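Local coordinates for GTPase-activating protein GYP1 (PDB 1FKM) that stimulates GTP hydrolysis by Ypt/Rab GTPases such as YPT1 and YPT7, supplying arginine and glutamine fingers in trans from its TBC domain, at residues Ile21-Gln24 with Asp25-Gln28; Met344-Phe348 with Gln349-Thr353. One frame throughout, in Å; residues are numbered along the deposited sequence.

Interaction 1: Ile21-Gln24 with Asp25-Gln28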
ATOM      1  N   ILE A  21      17.172  17.435   1.695  1.00 30.74           N
ATOM      2  CA  ILE A  21      15.896  17.386   2.399  1.00 28.65           C
ATOM      3  C   ILE A  21      16.016  16.728   3.770  1.00 29.46           C
ATOM      4  O   ILE A  21      16.603  15.654   3.903  1.00 28.74           O
ATOM      5  CB  ILE A  21      14.841  16.638   1.551  1.00 28.47           C
ATOM      6  CG1 ILE A  21      14.660  17.369   0.217  1.00 27.81           C
ATOM      7  CG2 ILE A  21      13.505  16.563   2.299  1.00 26.73           C
ATOM      8  CD1 ILE A  21      13.741  16.678  -0.759  1.00 30.48           C
ATOM      9  N   ASN A  22      15.458  17.381   4.788  1.00 25.91           N
ATOM     10  CA  ASN A  22      15.496  16.861   6.154  1.00 25.98           C
ATOM     11  C   ASN A  22      14.422  15.796   6.387  1.00 25.92           C
ATOM     12  O   ASN A  22      13.257  16.115   6.640  1.00 22.11           O
ATOM     13  CB  ASN A  22      15.308  18.005   7.155  1.00 36.61           C
ATOM     14  CG  ASN A  22      15.457  17.549   8.591  1.00 37.42           C
ATOM     15  OD1 ASN A  22      14.752  16.649   9.043  1.00 38.82           O
ATOM     16  ND2 ASN A  22      16.380  18.168   9.315  1.00 41.06           N
ATOM     17  N   GLN A  23      14.836  14.533   6.316  1.00 29.64           N
ATOM     18  CA  GLN A  23      13.954  13.380   6.499  1.00 33.74           C
ATOM     19  C   GLN A  23      13.141  13.450   7.791  1.00 32.32           C
ATOM     20  O   GLN A  23      11.958  13.090   7.811  1.00 30.27           O
ATOM     21  CB  GLN A  23      14.790  12.093   6.494  1.00 55.31           C
ATOM     22  CG  GLN A  23      13.983  10.804   6.460  1.00 61.28           C
ATOM     23  CD  GLN A  23      13.408  10.509   5.087  1.00 65.48           C
ATOM     24  OE1 GLN A  23      12.685  11.324   4.516  1.00 67.69           O
ATOM     25  NE2 GLN A  23      13.728   9.336   4.550  1.00 67.28           N
ATOM     26  N   GLN A  24      13.778  13.900   8.869  1.00 33.51           N
ATOM     27  CA  GLN A  24      13.105  14.018  10.159  1.00 34.61           C
ATOM     28  C   GLN A  24      11.918  14.966  10.092  1.00 31.87           C
ATOM     29  O   GLN A  24      10.809  14.619  10.507  1.00 28.91           O
ATOM     30  CB  GLN A  24      14.073  14.519  11.234  1.00 55.40           C
ATOM     31  CG  GLN A  24      15.066  13.489  11.736  1.00 62.70           C
ATOM     32  CD  GLN A  24      15.827  13.978  12.957  1.00 67.29           C
ATOM     33  OE1 GLN A  24      15.227  14.341  13.972  1.00 69.23           O
ATOM     34  NE2 GLN A  24      17.154  13.993  12.867  1.00 70.12           N
ATOM     35  N   ASP A  25      12.154  16.173   9.587  1.00 27.68           N
ATOM     36  CA  ASP A  25      11.082  17.151   9.478  1.00 25.72           C
ATOM     37  C   ASP A  25       9.973  16.603   8.590  1.00 22.72           C
ATOM     38  O   ASP A  25       8.792  16.730   8.905  1.00 20.10           O
ATOM     39  CB  ASP A  25      11.599  18.466   8.883  1.00 39.20           C
ATOM     40  CG  ASP A  25      12.583  19.177   9.793  1.00 43.35           C
ATOM     41  OD1 ASP A  25      12.352  19.204  11.021  1.00 45.11           O
ATOM     42  OD2 ASP A  25      13.580  19.724   9.278  1.00 47.44           O
ATOM     43  N   LEU A  26      10.360  15.971   7.489  1.00 22.45           N
ATOM     44  CA  LEU A  26       9.386  15.422   6.549  1.00 22.83           C
ATOM     45  C   LEU A  26       8.497  14.339   7.171  1.00 23.03           C
ATOM     46  O   LEU A  26       7.278  14.348   6.990  1.00 22.30           O
ATOM     47  CB  LEU A  26      10.114  14.869   5.318  1.00 23.90           C
ATOM     48  CG  LEU A  26       9.228  14.364   4.176  1.00 21.85           C
ATOM     49  CD1 LEU A  26       8.341  15.501   3.672  1.00 22.17           C
ATOM     50  CD2 LEU A  26      10.108  13.811   3.050  1.00 20.76           C
ATOM     51  N   ARG A  27       9.106  13.409   7.897  1.00 23.92           N
ATOM     52  CA  ARG A  27       8.362  12.335   8.551  1.00 25.37           C
ATOM     53  C   ARG A  27       7.392  12.900   9.589  1.00 25.12           C
ATOM     54  O   ARG A  27       6.249  12.456   9.701  1.00 22.94           O
ATOM     55  CB  ARG A  27       9.318  11.375   9.260  1.00 33.84           C
ATOM     56  CG  ARG A  27      10.127  10.471   8.355  1.00 40.77           C
ATOM     57  CD  ARG A  27      10.971   9.511   9.191  1.00 47.89           C
ATOM     58  NE  ARG A  27      10.155   8.806  10.176  1.00 55.13           N
ATOM     59  CZ  ARG A  27      10.620   7.899  11.032  1.00 59.16           C
ATOM     60  NH1 ARG A  27      11.906   7.576  11.031  1.00 61.93           N
ATOM     61  NH2 ARG A  27       9.795   7.313  11.891  1.00 60.65           N
ATOM     62  N   GLN A  28       7.862  13.880  10.350  1.00 24.93           N
ATOM     63  CA  GLN A  28       7.052  14.499  11.392  1.00 25.85           C
ATOM     64  C   GLN A  28       5.742  15.091  10.882  1.00 24.30           C
ATOM     65  O   GLN A  28       4.677  14.824  11.438  1.00 24.14           O
ATOM     66  CB  GLN A  28       7.868  15.585  12.097  1.00 41.02           C
ATOM     67  CG  GLN A  28       7.074  16.421  13.081  1.00 46.70           C
ATOM     68  CD  GLN A  28       7.921  17.489  13.744  1.00 51.33           C
ATOM     69  OE1 GLN A  28       8.489  18.352  13.072  1.00 54.38           O
ATOM     70  NE2 GLN A  28       8.013  17.433  15.068  1.00 53.14           N
TER
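N22 OD1 takes the backbone N-H of D25 at 2.7 Å, the shortest sound bond at this helix start, and makes N22 the N-cap of helix 23-30. The first N-H groups of a helix have no helical carbonyl four residues back to accept them, and here the asparagine side chain supplies the acceptor for one of them. Its CG lies opposite the backbone N (chi1 -175°), a setting that swings the amide forward over the first turn. The bond is straight at the hydrogen, yet D25 N sits above the amide plane, 36° out of it, and uses neither lone pair squarely. The backbone O of N22 serves the next residue, taking L26 N at 3.0 Å, and R27 N to Q23 O and Q28 N to Q24 O carry on the helical ladder.

The D25 side chain turns back over the cap. Its OD2 lies 3.0 Å from N22 CG, with carboxylate and amide planes only 27° apart, a close approach of two flat groups that adds no bond of its own. The negative charge of D25 in the first turn is probably stabilised by the positive end of the helix dipole.

On another side of the turn L26 is buried among L15, V42 and L45, joining this helix to helices 4-15 and 39-46, and I21 also reaches L15 and L45. The Q23 amide is split in its fortunes: NE2 makes a weak hydrogen bond to L45 O, while OE1 is buried without a polar partner, its nearest neighbour across the turn being L26 CD2 at 3.9 Å.

Interaction 2: Met344-Phe348 with Gln349-Thr353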
HETATM    1  N   MSE A 344     -20.129  -8.538  19.537  1.00 29.09           N
HETATM    2  CA  MSE A 344     -20.612  -9.323  20.673  1.00 32.18           C
HETATM    3  C   MSE A 344     -22.029  -9.865  20.476  1.00 32.23           C
HETATM    4  O   MSE A 344     -22.439 -10.794  21.169  1.00 32.45           O
HETATM    5  CB  MSE A 344     -20.587  -8.479  21.953  1.00 36.86           C
HETATM    6  CG  MSE A 344     -19.205  -8.090  22.453  1.00 40.97           C
HETATM    7 SE   MSE A 344     -18.185  -9.576  23.148  1.00 46.97          SE
HETATM    8  CE  MSE A 344     -18.907  -9.644  24.941  1.00 46.02           C
ATOM      9  N   GLU A 345     -22.775  -9.290  19.538  1.00 31.64           N
ATOM     10  CA  GLU A 345     -24.149  -9.726  19.297  1.00 33.41           C
ATOM     11  C   GLU A 345     -24.311 -10.538  18.014  1.00 32.64           C
ATOM     12  O   GLU A 345     -25.433 -10.802  17.583  1.00 33.98           O
ATOM     13  CB  GLU A 345     -25.081  -8.509  19.232  1.00 36.89           C
ATOM     14  CG  GLU A 345     -24.967  -7.542  20.406  1.00 40.62           C
ATOM     15  CD  GLU A 345     -25.302  -8.180  21.741  1.00 44.03           C
ATOM     16  OE1 GLU A 345     -26.327  -8.888  21.828  1.00 44.34           O
ATOM     17  OE2 GLU A 345     -24.546  -7.962  22.713  1.00 46.30           O
HETATM   18  N   MSE A 346     -23.195 -10.943  17.413  1.00 28.08           N
HETATM   19  CA  MSE A 346     -23.237 -11.699  16.158  1.00 27.87           C
HETATM   20  C   MSE A 346     -22.736 -13.128  16.273  1.00 24.67           C
HETATM   21  O   MSE A 346     -21.874 -13.421  17.094  1.00 24.14           O
HETATM   22  CB  MSE A 346     -22.391 -10.993  15.095  1.00 29.52           C
HETATM   23  CG  MSE A 346     -22.914  -9.653  14.634  1.00 31.70           C
HETATM   24 SE   MSE A 346     -21.636  -8.796  13.450  1.00 33.15          SE
HETATM   25  CE  MSE A 346     -21.622  -7.043  14.268  1.00 29.92           C
ATOM     26  N   ASP A 347     -23.278 -14.012  15.439  1.00 27.44           N
ATOM     27  CA  ASP A 347     -22.838 -15.402  15.429  1.00 28.52           C
ATOM     28  C   ASP A 347     -21.815 -15.550  14.303  1.00 29.36           C
ATOM     29  O   ASP A 347     -21.435 -14.557  13.676  1.00 26.63           O
ATOM     30  CB  ASP A 347     -24.017 -16.373  15.228  1.00 30.50           C
ATOM     31  CG  ASP A 347     -24.795 -16.122  13.945  1.00 34.17           C
ATOM     32  OD1 ASP A 347     -24.261 -15.508  12.995  1.00 32.68           O
ATOM     33  OD2 ASP A 347     -25.962 -16.569  13.881  1.00 35.34           O
ATOM     34  N   PHE A 348     -21.370 -16.774  14.041  1.00 28.13           N
ATOM     35  CA  PHE A 348     -20.364 -16.996  13.010  1.00 30.15           C
ATOM     36  C   PHE A 348     -20.615 -16.317  11.662  1.00 31.46           C
ATOM     37  O   PHE A 348     -19.813 -15.499  11.219  1.00 30.20           O
ATOM     38  CB  PHE A 348     -20.154 -18.490  12.766  1.00 29.92           C
ATOM     39  CG  PHE A 348     -19.120 -18.777  11.718  1.00 31.08           C
ATOM     40  CD1 PHE A 348     -17.769 -18.636  12.006  1.00 29.80           C
ATOM     41  CD2 PHE A 348     -19.498 -19.126  10.425  1.00 30.76           C
ATOM     42  CE1 PHE A 348     -16.805 -18.832  11.024  1.00 30.50           C
ATOM     43  CE2 PHE A 348     -18.543 -19.325   9.432  1.00 31.32           C
ATOM     44  CZ  PHE A 348     -17.191 -19.176   9.734  1.00 31.20           C
ATOM     45  N   GLN A 349     -21.719 -16.668  11.005  1.00 31.99           N
ATOM     46  CA  GLN A 349     -22.033 -16.098   9.699  1.00 34.79           C
ATOM     47  C   GLN A 349     -22.126 -14.576   9.696  1.00 33.40           C
ATOM     48  O   GLN A 349     -21.617 -13.924   8.786  1.00 32.78           O
ATOM     49  CB  GLN A 349     -23.340 -16.685   9.156  1.00 46.96           C
ATOM     50  CG  GLN A 349     -23.224 -18.104   8.622  1.00 53.23           C
ATOM     51  CD  GLN A 349     -24.529 -18.614   8.032  1.00 56.95           C
ATOM     52  OE1 GLN A 349     -25.526 -18.770   8.738  1.00 60.01           O
ATOM     53  NE2 GLN A 349     -24.529 -18.874   6.728  1.00 58.70           N
ATOM     54  N   GLU A 350     -22.779 -14.012  10.706  1.00 30.01           N
ATOM     55  CA  GLU A 350     -22.931 -12.565  10.782  1.00 29.81           C
ATOM     56  C   GLU A 350     -21.579 -11.883  10.957  1.00 28.34           C
ATOM     57  O   GLU A 350     -21.313 -10.853  10.337  1.00 26.07           O
ATOM     58  CB  GLU A 350     -23.862 -12.197  11.940  1.00 35.20           C
ATOM     59  CG  GLU A 350     -25.204 -12.912  11.863  1.00 38.69           C
ATOM     60  CD  GLU A 350     -26.094 -12.647  13.061  1.00 40.51           C
ATOM     61  OE1 GLU A 350     -25.589 -12.677  14.202  1.00 39.41           O
ATOM     62  OE2 GLU A 350     -27.307 -12.424  12.859  1.00 45.38           O
ATOM     63  N   THR A 351     -20.732 -12.476  11.793  1.00 26.76           N
ATOM     64  CA  THR A 351     -19.404 -11.944  12.075  1.00 26.46           C
ATOM     65  C   THR A 351     -18.504 -11.930  10.839  1.00 27.03           C
ATOM     66  O   THR A 351     -17.929 -10.894  10.497  1.00 24.74           O
ATOM     67  CB  THR A 351     -18.718 -12.759  13.199  1.00 27.74           C
ATOM     68  OG1 THR A 351     -19.433 -12.576  14.426  1.00 29.15           O
ATOM     69  CG2 THR A 351     -17.281 -12.303  13.400  1.00 28.62           C
ATOM     70  N   ILE A 352     -18.386 -13.072  10.168  1.00 28.56           N
ATOM     71  CA  ILE A 352     -17.545 -13.166   8.975  1.00 29.99           C
ATOM     72  C   ILE A 352     -18.014 -12.196   7.898  1.00 30.97           C
ATOM     73  O   ILE A 352     -17.207 -11.487   7.294  1.00 29.77           O
ATOM     74  CB  ILE A 352     -17.539 -14.599   8.389  1.00 33.21           C
ATOM     75  CG1 ILE A 352     -17.087 -15.596   9.460  1.00 30.81           C
ATOM     76  CG2 ILE A 352     -16.603 -14.673   7.187  1.00 33.14           C
ATOM     77  CD1 ILE A 352     -15.747 -15.262  10.102  1.00 32.54           C
ATOM     78  N   THR A 353     -19.321 -12.167   7.659  1.00 30.17           N
ATOM     79  CA  THR A 353     -19.891 -11.269   6.666  1.00 30.97           C
ATOM     80  C   THR A 353     -19.537  -9.820   7.006  1.00 30.11           C
ATOM     81  O   THR A 353     -19.109  -9.057   6.141  1.00 29.93           O
ATOM     82  CB  THR A 353     -21.431 -11.406   6.613  1.00 37.48           C
ATOM     83  OG1 THR A 353     -21.778 -12.723   6.177  1.00 41.87           O
ATOM     84  CG2 THR A 353     -22.032 -10.384   5.655  1.00 40.92           C
TER
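D347 and E350 cross at about a right angle, their carboxylate planes 41° apart, and each side chain reaches for the other's backbone: the reciprocal exchange that defines a capping box, here opening helix 348-355. D347 OD1 accepts E350 N at 3.1 Å, nearly in line with its own C-O bond. In return E350 OE1 takes D347 N at 2.9 Å on its anti side, 19° out of the carboxylate plane. D347 achieves this with CG tucked between backbone N and carbonyl carbon (chi1 58°), whereas the glutamate chain runs extended back along the turn. M346, a selenomethionine, lies obliquely across E350, its CB 3.7 Å from E350 CB.

T351 adds a second grip on the N-cap residue. Its OG1 donates to D347 O at 2.9 Å from above the carbonyl plane; the same oxygen also accepts the backbone N of T351, so two donors of one residue hold it.

Farther round the turn, I352 lays CG1 over one face of the F348 ring, 3.8 Å from the centroid and displaced toward the rim, a CH-pi contact. F348 also stacks with H226, and T351 touches V227 and F222, so the helix start packs on helix 216-224 and the loop after it.

An alanine in place of D347 removes OD1, which would probably leave E350 N without its side-chain acceptor and the capping box with only its glutamate half. The box also brings two acidic groups together, D347 OD1 and E350 OE1 being 3.4 Å apart; any repulsion between them is probably offset by the backbone N-H groups the two oxygens accept and by the positive end of the helix.

In the fold
Interactions 1 and 2 apply one principle, a polar side chain capping the first turn of a helix, at two remote places in the all-helical TBC-type GAP domain. Interaction 1 comes first along the chain, at the start of helix 23-30; interaction 2 follows more than 300 residues later, where a loop after helix 340-343 leads into helix 348-355. Their centres lie about 44 Å apart, on opposite sides of the chain's centre, and their nearest atoms are about 33 Å from each other. They share no helix, and both lie away from the arginine and glutamine fingers, R96 and Q131. Each is therefore a local feature of helix initiation rather than part of the catalytic site.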